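Local coordinates for protein arylesterase (Sulfolobus solfataricus, PDB 5L2P) that hydrolyses aromatic esters, p-nitrophenyl fatty acid esters and the organophosphate paraoxon as a broad-specificity serine esterase of the GDXG lipolytic family, at residues Ser68-Asn74 against Ser102-Thr108; Leu176-Val180 against Leu301-Phe305. One frame throughout, in Å; residues are numbered along the deposited sequence.

Contact 1: residues Ser68-Asn74 against Ser102-Thr108; sequences SPIKRTN and SNSCECT
Asn103 and Ile70 meet through the amide oxygen: Asn103 OD1 takes the backbone N-H of Ile70 at 3.1 Å in an almost straight bond (171° at the hydrogen), while its ND2 holds Pro46 O. Next to it the Pro69 ring lies against the turn that ends helix 95-105, with Pro69 CD 3.5 Å from Cys107 O. That same carbonyl accepts Ser102 OG. Glu106 leaves the helix with positive phi (60°), and its O receives Thr73 N at 3.1 Å. Its side chain extends beyond CG, and Thr73 OG1 gives OE1 a hydrogen bond, arriving on the anti side of the carboxylate, out of its plane. Asn74 has CG between its backbone N and carbonyl carbon (chi1 65°), which lets ND2 give a hydrogen bond to Cys105 O at 3.0 Å, nearly in line with that C=O, while OD1 accepts Gly76 N. With an alanine here, Cys105 O would probably lose this donor and Gly76 N its acceptor. Thr108 OG1 sits over one face of the Arg72 guanidinium, whose NH2 bonds Leu143 O. Most bonds use a backbone group: the loop supplies donors to carbonyls at and just past the helix C-terminus, while Asn103 OD1 takes a loop N-H.

Contact 2: residues Leu176-Val180 against Leu301-Phe305; sequences LTAQV and LKDIF
Thr177, Ala178 and Val180 face Leu301, Ile304 and Phe305 across a strand and a helix that run almost exactly antiparallel (175°), the short axes approaching to 10.7 Å. Thr177, in the lead-in to the strand, reaches two residues with its two branches. OG1, placed opposite the backbone N (chi1 -174°), lies 3.5 Å from Ile304 CG2; the two side chains slide past one another in opposite directions. The methyl CG2 comes to the edge of the Phe305 ring, close to the ring plane, at 3.7 Å from CE1. Strand 178-182 belongs to the central sheet of the alpha/beta hydrolase fold, between strands 150-155 and 242-248, and the C-terminal helix 287-305 packs on one of its faces. Farther along the strand the contact is wholly apolar. Leu301 CD2 touches both Ala178 CB, at 4.1 Å, and Val180 CG2, at 4.0 Å. Ile304 CD1 approaches the same Ala178 methyl at 4.3 Å, so that this small side chain meets one branch end from each of two positions three residues apart, about one helical turn. On the outer side of the helix, Asp303 forms a salt bridge with Arg291 of a neighbouring subunit.

In the fold
Helix 287-305 connects the two contacts, whose centres lie 13 Å apart. Contact 2 is largely buried and mostly apolar, helix side chains on a central strand, and covers 208 Å². Contact 1 is only partly buried, with several exposed residues, yet covers 514 Å² and relies on hydrogen bonds between a loop and a helix end. The two touch directly: Glu106 OE2 and Lys302 NZ form a salt bridge at 3.0 Å, and Cys105 SG packs on Leu301 CD1 at 3.7 Å. Phe305 of contact 2 also touches Asn74 and Cys107 of contact 1. Both contacts lie away from the residues inferred to form the catalytic triad, Ser156, Asp251 and His281.

Contact 1: residues Ser68-Asn74 against Ser102-Thr108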
# COMPACT_ATOMS: atom_id res chain seq x y z
N SER A 68 -6.75 37.47 -17.79
CA SER A 68 -6.44 38.47 -16.78
C SER A 68 -7.38 38.29 -15.62
O SER A 68 -8.57 38.17 -15.84
CB SER A 68 -6.62 39.86 -17.33
OG SER A 68 -5.86 40.05 -18.48
N PRO A 69 -6.85 38.27 -14.37
CA PRO A 69 -7.70 37.99 -13.22
C PRO A 69 -8.65 39.12 -12.88
O PRO A 69 -8.48 40.23 -13.35
CB PRO A 69 -6.68 37.78 -12.09
CG PRO A 69 -5.54 38.63 -12.47
CD PRO A 69 -5.46 38.53 -13.97
N ILE A 70 -9.66 38.82 -12.08
CA ILE A 70 -10.58 39.83 -11.56
C ILE A 70 -9.81 40.89 -10.80
O ILE A 70 -10.06 42.07 -10.96
CB ILE A 70 -11.63 39.20 -10.59
CG1 ILE A 70 -12.60 38.29 -11.34
CG2 ILE A 70 -12.44 40.27 -9.87
CD1 ILE A 70 -13.56 39.02 -12.28
N LYS A 71 -8.89 40.44 -9.94
CA LYS A 71 -8.00 41.33 -9.18
C LYS A 71 -6.57 40.87 -9.42
O LYS A 71 -6.21 39.74 -9.06
CB LYS A 71 -8.32 41.30 -7.67
CG LYS A 71 -9.80 41.11 -7.32
CD LYS A 71 -10.22 41.74 -5.98
CE LYS A 71 -11.74 42.01 -5.86
NZ LYS A 71 -12.57 40.79 -5.55
N ARG A 72 -5.75 41.75 -9.99
CA ARG A 72 -4.35 41.44 -10.24
C ARG A 72 -3.47 42.07 -9.17
O ARG A 72 -3.40 43.27 -9.07
CB ARG A 72 -3.97 41.98 -11.61
CG ARG A 72 -2.68 41.42 -12.17
CD ARG A 72 -2.34 42.04 -13.51
NE ARG A 72 -1.07 41.52 -13.99
CZ ARG A 72 -0.51 41.79 -15.16
NH1 ARG A 72 -1.12 42.59 -16.01
NH2 ARG A 72 0.67 41.26 -15.47
N THR A 73 -2.78 41.25 -8.38
CA THR A 73 -1.97 41.74 -7.26
C THR A 73 -0.49 41.34 -7.36
O THR A 73 0.28 41.64 -6.43
CB THR A 73 -2.49 41.20 -5.93
OG1 THR A 73 -2.47 39.77 -5.97
CG2 THR A 73 -3.88 41.68 -5.67
N ASN A 74 -0.09 40.65 -8.43
CA ASN A 74 1.33 40.39 -8.66
C ASN A 74 1.67 40.30 -10.14
O ASN A 74 0.78 40.21 -11.00
CB ASN A 74 1.77 39.14 -7.91
CG ASN A 74 1.12 37.89 -8.42
OD1 ASN A 74 1.46 37.39 -9.49
ND2 ASN A 74 0.16 37.37 -7.66
N SER A 102 -6.25 31.62 -12.45
CA SER A 102 -5.93 33.04 -12.59
C SER A 102 -6.42 33.87 -11.40
O SER A 102 -5.71 34.70 -10.88
CB SER A 102 -6.56 33.57 -13.90
OG SER A 102 -6.21 34.94 -14.14
N ASN A 103 -7.66 33.64 -10.99
CA ASN A 103 -8.26 34.40 -9.89
C ASN A 103 -7.61 34.07 -8.56
O ASN A 103 -7.44 34.94 -7.74
CB ASN A 103 -9.76 34.14 -9.82
CG ASN A 103 -10.53 34.79 -10.98
OD1 ASN A 103 -10.06 35.75 -11.58
ND2 ASN A 103 -11.71 34.28 -11.28
N SER A 104 -7.25 32.80 -8.37
CA SER A 104 -6.62 32.34 -7.13
C SER A 104 -5.19 32.85 -7.04
O SER A 104 -4.75 33.31 -5.99
CB SER A 104 -6.57 30.83 -7.09
OG SER A 104 -7.87 30.29 -7.06
N CYS A 105 -4.46 32.74 -8.15
CA CYS A 105 -3.10 33.28 -8.25
C CYS A 105 -3.08 34.81 -8.21
O CYS A 105 -2.07 35.40 -7.80
CB CYS A 105 -2.45 32.86 -9.56
SG CYS A 105 -2.05 31.11 -9.61
N GLU A 106 -4.16 35.42 -8.69
CA GLU A 106 -4.26 36.87 -8.87
C GLU A 106 -3.18 37.34 -9.83
O GLU A 106 -2.49 38.36 -9.59
CB GLU A 106 -4.21 37.59 -7.52
CG GLU A 106 -5.41 37.25 -6.65
CD GLU A 106 -5.28 37.79 -5.23
OE1 GLU A 106 -4.66 38.86 -5.04
OE2 GLU A 106 -5.81 37.10 -4.31
N CYS A 107 -3.04 36.58 -10.91
CA CYS A 107 -2.03 36.86 -11.90
C CYS A 107 -2.47 36.38 -13.26
O CYS A 107 -3.44 35.67 -13.40
CB CYS A 107 -0.71 36.20 -11.51
SG CYS A 107 -0.61 34.44 -11.93
N THR A 108 -1.69 36.74 -14.26
CA THR A 108 -1.98 36.40 -15.65
C THR A 108 -1.74 34.92 -15.94
O THR A 108 -0.76 34.34 -15.47
CB THR A 108 -1.04 37.19 -16.55
OG1 THR A 108 -1.00 38.58 -16.12
CG2 THR A 108 -1.46 37.04 -18.04

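Contact 2: residues Leu176-Val180 against Leu301-Phe305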
# COMPACT_ATOMS: atom_id res chain seq x y z
N LEU A 176 12.56 29.03 -14.69
CA LEU A 176 11.15 28.97 -14.33
C LEU A 176 11.13 29.00 -12.83
O LEU A 176 11.93 28.37 -12.20
CB LEU A 176 10.51 27.66 -14.81
CG LEU A 176 10.48 27.51 -16.33
CD1 LEU A 176 10.03 26.13 -16.74
CD2 LEU A 176 9.56 28.54 -16.95
N THR A 177 10.18 29.73 -12.27
CA THR A 177 10.12 29.84 -10.82
C THR A 177 9.48 28.62 -10.18
O THR A 177 9.82 28.28 -9.05
CB THR A 177 9.43 31.16 -10.37
OG1 THR A 177 9.52 31.27 -8.94
CG2 THR A 177 7.98 31.19 -10.76
N ALA A 178 8.56 27.98 -10.89
CA ALA A 178 7.83 26.83 -10.37
C ALA A 178 7.25 25.94 -11.46
O ALA A 178 7.12 26.33 -12.60
CB ALA A 178 6.72 27.31 -9.47
N GLN A 179 6.92 24.70 -11.07
CA GLN A 179 6.24 23.75 -11.96
C GLN A 179 5.16 23.02 -11.17
O GLN A 179 5.37 22.59 -10.03
CB GLN A 179 7.25 22.73 -12.52
CG GLN A 179 8.01 21.95 -11.46
CD GLN A 179 8.81 20.82 -12.08
OE1 GLN A 179 8.32 20.14 -13.02
NE2 GLN A 179 10.05 20.62 -11.59
N VAL A 180 4.00 22.87 -11.80
CA VAL A 180 2.87 22.24 -11.15
C VAL A 180 2.25 21.16 -12.03
O VAL A 180 1.23 21.38 -12.66
CB VAL A 180 1.81 23.28 -10.76
CG1 VAL A 180 0.73 22.66 -9.89
CG2 VAL A 180 2.47 24.41 -9.98
N LEU A 301 1.16 29.28 -5.41
CA LEU A 301 1.81 30.09 -6.47
C LEU A 301 1.83 31.57 -6.15
O LEU A 301 2.85 32.25 -6.32
CB LEU A 301 1.13 29.89 -7.80
CG LEU A 301 1.34 28.50 -8.43
CD1 LEU A 301 0.48 28.38 -9.66
CD2 LEU A 301 2.81 28.26 -8.81
N LYS A 302 0.70 32.06 -5.67
CA LYS A 302 0.59 33.47 -5.23
C LYS A 302 1.65 33.76 -4.17
O LYS A 302 2.29 34.79 -4.18
CB LYS A 302 -0.80 33.70 -4.67
CG LYS A 302 -1.03 35.08 -4.10
CD LYS A 302 -2.40 35.11 -3.47
CE LYS A 302 -2.63 36.36 -2.66
NZ LYS A 302 -4.00 36.34 -2.08
N ASP A 303 1.85 32.82 -3.27
CA ASP A 303 2.86 32.94 -2.23
C ASP A 303 4.28 32.90 -2.76
O ASP A 303 5.14 33.59 -2.26
CB ASP A 303 2.67 31.81 -1.22
CG ASP A 303 3.23 32.13 0.06
OD1 ASP A 303 4.46 32.04 0.13
OD2 ASP A 303 2.44 32.47 0.96
N ILE A 304 4.53 32.10 -3.78
CA ILE A 304 5.83 32.13 -4.45
C ILE A 304 6.04 33.44 -5.24
O ILE A 304 7.14 33.92 -5.32
CB ILE A 304 5.97 30.93 -5.41
CG1 ILE A 304 6.09 29.63 -4.61
CG2 ILE A 304 7.17 31.08 -6.33
CD1 ILE A 304 5.79 28.39 -5.42
N PHE A 305 4.99 33.99 -5.83
CA PHE A 305 5.07 35.24 -6.59
C PHE A 305 5.24 36.48 -5.73
O PHE A 305 5.88 37.43 -6.19
CB PHE A 305 3.86 35.44 -7.52
CG PHE A 305 3.77 34.43 -8.64
CD1 PHE A 305 4.92 33.98 -9.30
CD2 PHE A 305 2.55 33.95 -9.04
CE1 PHE A 305 4.83 33.05 -10.32
CE2 PHE A 305 2.44 33.01 -10.05
CZ PHE A 305 3.59 32.57 -10.71